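Local coordinates for sensory box/GGDEF family protein (PDB 4YME), which probably makes or breaks down cyclic di-GMP, this piece being the GGDEF domain of a larger membrane protein with MHYT, PAS and EAL domains, at residues A[34-43]-A[122-132]. Numbering follows the deposited sequence. Where two conformers were deposited one is given.
Sequences LAVICIDLDH and AMGSSLGVSLY
Val36 and Ser130 form one of three hydrogen-bonded pairs that join strands 34-41 and 125-131 as antiparallel neighbours in the ferredoxin-like sheet of the GGDEF domain; within this chain 125-131 is an outermost strand. Between the two, Val36 N to Ser130 O measures 2.8 Å. The strand axes approach to 4.6 Å, and unbroken pairing from Ala35-Leu131 to Leu41-Ser125 gives no sign of a bulge. Side chains on the face of Ile37 pack closely: a chi1 of -57° sets its CG1 beside the backbone N and leaves CG2 anti to it; CG2 lies 3.9 Å from Leu127 CD2, while the CG1 branch runs alongside Val129 CG2. The face of Cys38 is covered by helix 139-156, where Lys154 forms a salt bridge with Asp40 OD2 and Asn145 OD1 is hydrogen-bonded to Ser130 OG. Beyond Leu41 the contact becomes looser, polar and wetter. Asp42 N still reaches Gly124 O at 2.9 Å, but from above the carbonyl plane, 38° out of it. Gly124 has a phi of 104°, at which a CB would jam against the preceding carbonyl oxygen. Water 1 donates to both Asp42 OD2 and Ser125 O, and water 2 links the carbonyl oxygens of His43 and Ala122. His43, at the N-cap position of helix 44-51, meets Ala122 obliquely, CD2 lying 3.8 Å from Ala122 CB. Replacing this histidine with an alanine would probably open a gap beside Ala122 CB and leave Met123 O without the ring edge that now lies against it. The closest ring contact is edge-on, His43 CD2 lying 3.1 Å from the carbonyl O of Met123, a selenomethionine, near the ring plane.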
loop_
_atom_site.group_PDB
_atom_site.type_symbol
_atom_site.label_atom_id
_atom_site.label_comp_id
_atom_site.label_asym_id
_atom_site.label_seq_id
_atom_site.Cartn_x
_atom_site.Cartn_y
_atom_site.Cartn_z
ATOM N N LEU A 34 -4.672 11.554 8.408
ATOM C CA LEU A 34 -3.744 10.450 8.271
ATOM C C LEU A 34 -4.534 9.161 8.043
ATOM O O LEU A 34 -5.430 8.840 8.827
ATOM C CB LEU A 34 -2.915 10.324 9.542
ATOM C CG LEU A 34 -2.001 9.124 9.701
ATOM C CD1 LEU A 34 -1.003 9.137 8.670
ATOM C CD2 LEU A 34 -1.420 9.126 11.179
ATOM N N ALA A 35 -4.180 8.449 6.989
ATOM C CA ALA A 35 -4.816 7.164 6.604
ATOM C C ALA A 35 -3.763 6.140 6.272
ATOM O O ALA A 35 -2.665 6.503 5.758
ATOM C CB ALA A 35 -5.706 7.328 5.405
ATOM N N VAL A 36 -4.059 4.888 6.570
ATOM C CA VAL A 36 -3.176 3.760 6.242
ATOM C C VAL A 36 -3.941 2.857 5.313
ATOM O O VAL A 36 -5.028 2.388 5.654
ATOM C CB VAL A 36 -2.710 3.034 7.489
ATOM C CG1 VAL A 36 -1.900 1.808 7.183
ATOM C CG2 VAL A 36 -1.965 4.078 8.428
ATOM N N ILE A 37 -3.322 2.534 4.190
ATOM C CA ILE A 37 -3.905 1.752 3.135
ATOM C C ILE A 37 -3.087 0.514 2.940
ATOM O O ILE A 37 -1.911 0.614 2.583
ATOM C CB ILE A 37 -4.002 2.537 1.844
ATOM C CG1 ILE A 37 -4.804 3.815 2.043
ATOM C CG2 ILE A 37 -4.613 1.687 0.757
ATOM C CD1 ILE A 37 -4.758 4.823 0.949
ATOM N N CYS A 38 -3.686 -0.643 3.161
ATOM C CA CYS A 38 -3.039 -1.923 2.922
ATOM C C CYS A 38 -3.491 -2.493 1.577
ATOM O O CYS A 38 -4.681 -2.523 1.288
ATOM C CB CYS A 38 -3.400 -2.846 4.090
ATOM S SG CYS A 38 -2.606 -4.461 4.137
ATOM N N ILE A 39 -2.538 -2.941 0.762
ATOM C CA ILE A 39 -2.802 -3.315 -0.618
ATOM C C ILE A 39 -2.223 -4.670 -0.899
ATOM O O ILE A 39 -1.124 -4.975 -0.430
ATOM C CB ILE A 39 -2.074 -2.355 -1.577
ATOM C CG1 ILE A 39 -2.526 -0.917 -1.365
ATOM C CG2 ILE A 39 -2.192 -2.802 -3.043
ATOM C CD1 ILE A 39 -1.602 0.149 -1.947
ATOM N N ASP A 40 -2.945 -5.509 -1.633
ATOM C CA ASP A 40 -2.305 -6.725 -2.100
ATOM C C ASP A 40 -2.701 -7.010 -3.516
ATOM O O ASP A 40 -3.568 -6.342 -4.036
ATOM C CB ASP A 40 -2.415 -7.873 -1.154
ATOM C CG ASP A 40 -3.704 -8.567 -1.173
ATOM O OD1 ASP A 40 -4.629 -8.148 -1.880
ATOM O OD2 ASP A 40 -3.678 -9.665 -0.565
ATOM N N LEU A 41 -1.974 -7.895 -4.170
ATOM C CA LEU A 41 -2.160 -8.138 -5.592
ATOM C C LEU A 41 -3.038 -9.379 -5.801
ATOM O O LEU A 41 -2.819 -10.430 -5.203
ATOM C CB LEU A 41 -0.799 -8.299 -6.306
ATOM C CG LEU A 41 0.090 -7.058 -6.216
ATOM C CD1 LEU A 41 1.390 -7.326 -6.969
ATOM C CD2 LEU A 41 -0.621 -5.763 -6.771
ATOM N N ASP A 42 -3.964 -9.257 -6.736
ATOM C CA ASP A 42 -4.973 -10.314 -6.957
ATOM C C ASP A 42 -4.379 -11.568 -7.559
ATOM O O ASP A 42 -4.881 -12.686 -7.301
ATOM C CB ASP A 42 -6.097 -9.778 -7.824
ATOM C CG ASP A 42 -7.008 -8.784 -7.077
ATOM O OD1 ASP A 42 -6.857 -8.537 -5.872
ATOM O OD2 ASP A 42 -7.848 -8.234 -7.777
ATOM N N HIS A 43 -3.327 -11.433 -8.361
ATOM C CA HIS A 43 -2.828 -12.581 -9.153
ATOM C C HIS A 43 -1.333 -12.812 -9.040
ATOM O O HIS A 43 -0.681 -13.359 -9.936
ATOM C CB HIS A 43 -3.243 -12.457 -10.607
ATOM C CG HIS A 43 -4.689 -12.152 -10.796
ATOM N ND1 HIS A 43 -5.680 -13.086 -10.603
ATOM C CD2 HIS A 43 -5.297 -11.021 -11.194
ATOM C CE1 HIS A 43 -6.848 -12.520 -10.846
ATOM N NE2 HIS A 43 -6.648 -11.272 -11.218
ATOM N N ALA A 122 -1.137 -10.615 -15.353
ATOM C CA ALA A 122 -2.325 -10.004 -14.719
ATOM C C ALA A 122 -1.984 -9.294 -13.435
ATOM O O ALA A 122 -1.331 -9.803 -12.523
ATOM C CB ALA A 122 -3.344 -11.044 -14.464
HETATM N N MSE A 123 -2.376 -8.022 -13.406
HETATM C CA MSE A 123 -2.225 -7.223 -12.177
HETATM C C MSE A 123 -3.661 -7.153 -11.574
HETATM O O MSE A 123 -4.415 -8.114 -11.673
HETATM C CB MSE A 123 -1.495 -5.879 -12.432
HETATM C CG MSE A 123 0.003 -5.935 -12.798
HETATM SE SE MSE A 123 1.406 -5.576 -11.414
HETATM C CE MSE A 123 0.921 -3.765 -10.909
ATOM N N GLY A 124 -4.055 -6.056 -10.932
ATOM C CA GLY A 124 -5.284 -5.994 -10.174
ATOM C C GLY A 124 -4.923 -6.076 -8.706
ATOM O O GLY A 124 -4.101 -6.866 -8.322
ATOM N N SER A 125 -5.574 -5.267 -7.898
ATOM C CA SER A 125 -5.287 -5.215 -6.470
ATOM C C SER A 125 -6.560 -5.112 -5.643
ATOM O O SER A 125 -7.640 -4.745 -6.171
ATOM C CB SER A 125 -4.464 -3.974 -6.216
ATOM O OG SER A 125 -5.180 -2.777 -6.523
ATOM N N SER A 126 -6.413 -5.394 -4.362
ATOM C CA SER A 126 -7.429 -5.176 -3.357
ATOM C C SER A 126 -6.848 -4.330 -2.271
ATOM O O SER A 126 -5.622 -4.364 -2.083
ATOM C CB SER A 126 -7.869 -6.497 -2.782
ATOM O OG SER A 126 -8.496 -7.307 -3.762
ATOM N N LEU A 127 -7.645 -3.546 -1.591
ATOM C CA LEU A 127 -7.139 -2.673 -0.564
ATOM C C LEU A 127 -8.089 -2.484 0.587
ATOM O O LEU A 127 -9.330 -2.671 0.434
ATOM C CB LEU A 127 -6.602 -1.376 -1.095
ATOM C CG LEU A 127 -7.438 -0.397 -1.786
ATOM C CD1 LEU A 127 -8.300 0.356 -0.814
ATOM C CD2 LEU A 127 -6.478 0.599 -2.459
ATOM N N GLY A 128 -7.519 -2.166 1.732
ATOM C CA GLY A 128 -8.255 -1.814 2.943
ATOM C C GLY A 128 -7.718 -0.544 3.514
ATOM O O GLY A 128 -6.485 -0.318 3.455
ATOM N N VAL A 129 -8.560 0.238 4.137
ATOM C CA VAL A 129 -8.225 1.560 4.624
ATOM C C VAL A 129 -8.529 1.663 6.108
ATOM O O VAL A 129 -9.655 1.349 6.547
ATOM C CB VAL A 129 -9.016 2.655 3.886
ATOM C CG1 VAL A 129 -8.635 4.072 4.423
ATOM C CG2 VAL A 129 -8.756 2.587 2.403
ATOM N N SER A 130 -7.586 2.191 6.868
ATOM C CA SER A 130 -7.786 2.582 8.256
ATOM C C SER A 130 -7.499 4.050 8.430
ATOM O O SER A 130 -6.530 4.593 7.868
ATOM C CB SER A 130 -6.886 1.784 9.173
ATOM O OG SER A 130 -7.055 0.416 8.908
ATOM N N LEU A 131 -8.323 4.755 9.226
ATOM C CA LEU A 131 -8.200 6.186 9.431
ATOM C C LEU A 131 -7.819 6.481 10.862
ATOM O O LEU A 131 -8.338 5.868 11.810
ATOM C CB LEU A 131 -9.563 6.856 9.136
ATOM C CG LEU A 131 -10.173 6.602 7.758
ATOM C CD1 LEU A 131 -11.591 7.221 7.631
ATOM C CD2 LEU A 131 -9.235 7.098 6.718
ATOM N N TYR A 132 -6.872 7.385 11.057
ATOM C CA TYR A 132 -6.523 7.893 12.364
ATOM C C TYR A 132 -7.546 8.993 12.781
ATOM O O TYR A 132 -7.902 9.808 11.935
ATOM C CB TYR A 132 -5.111 8.514 12.308
ATOM C CG TYR A 132 -4.682 9.172 13.600
ATOM C CD1 TYR A 132 -4.120 8.417 14.638
ATOM C CD2 TYR A 132 -4.816 10.533 13.796
ATOM C CE1 TYR A 132 -3.751 9.005 15.826
ATOM C CE2 TYR A 132 -4.473 11.114 15.003
ATOM C CZ TYR A 132 -3.945 10.342 16.014
ATOM O OH TYR A 132 -3.558 10.936 17.202
HETATM O O HOH W 1 -8.848 -5.353 -8.430
HETATM O O HOH W 2 -0.296 -12.314 -12.554
HETATM O O HOH W 3 -2.268 -9.076 -9.462
#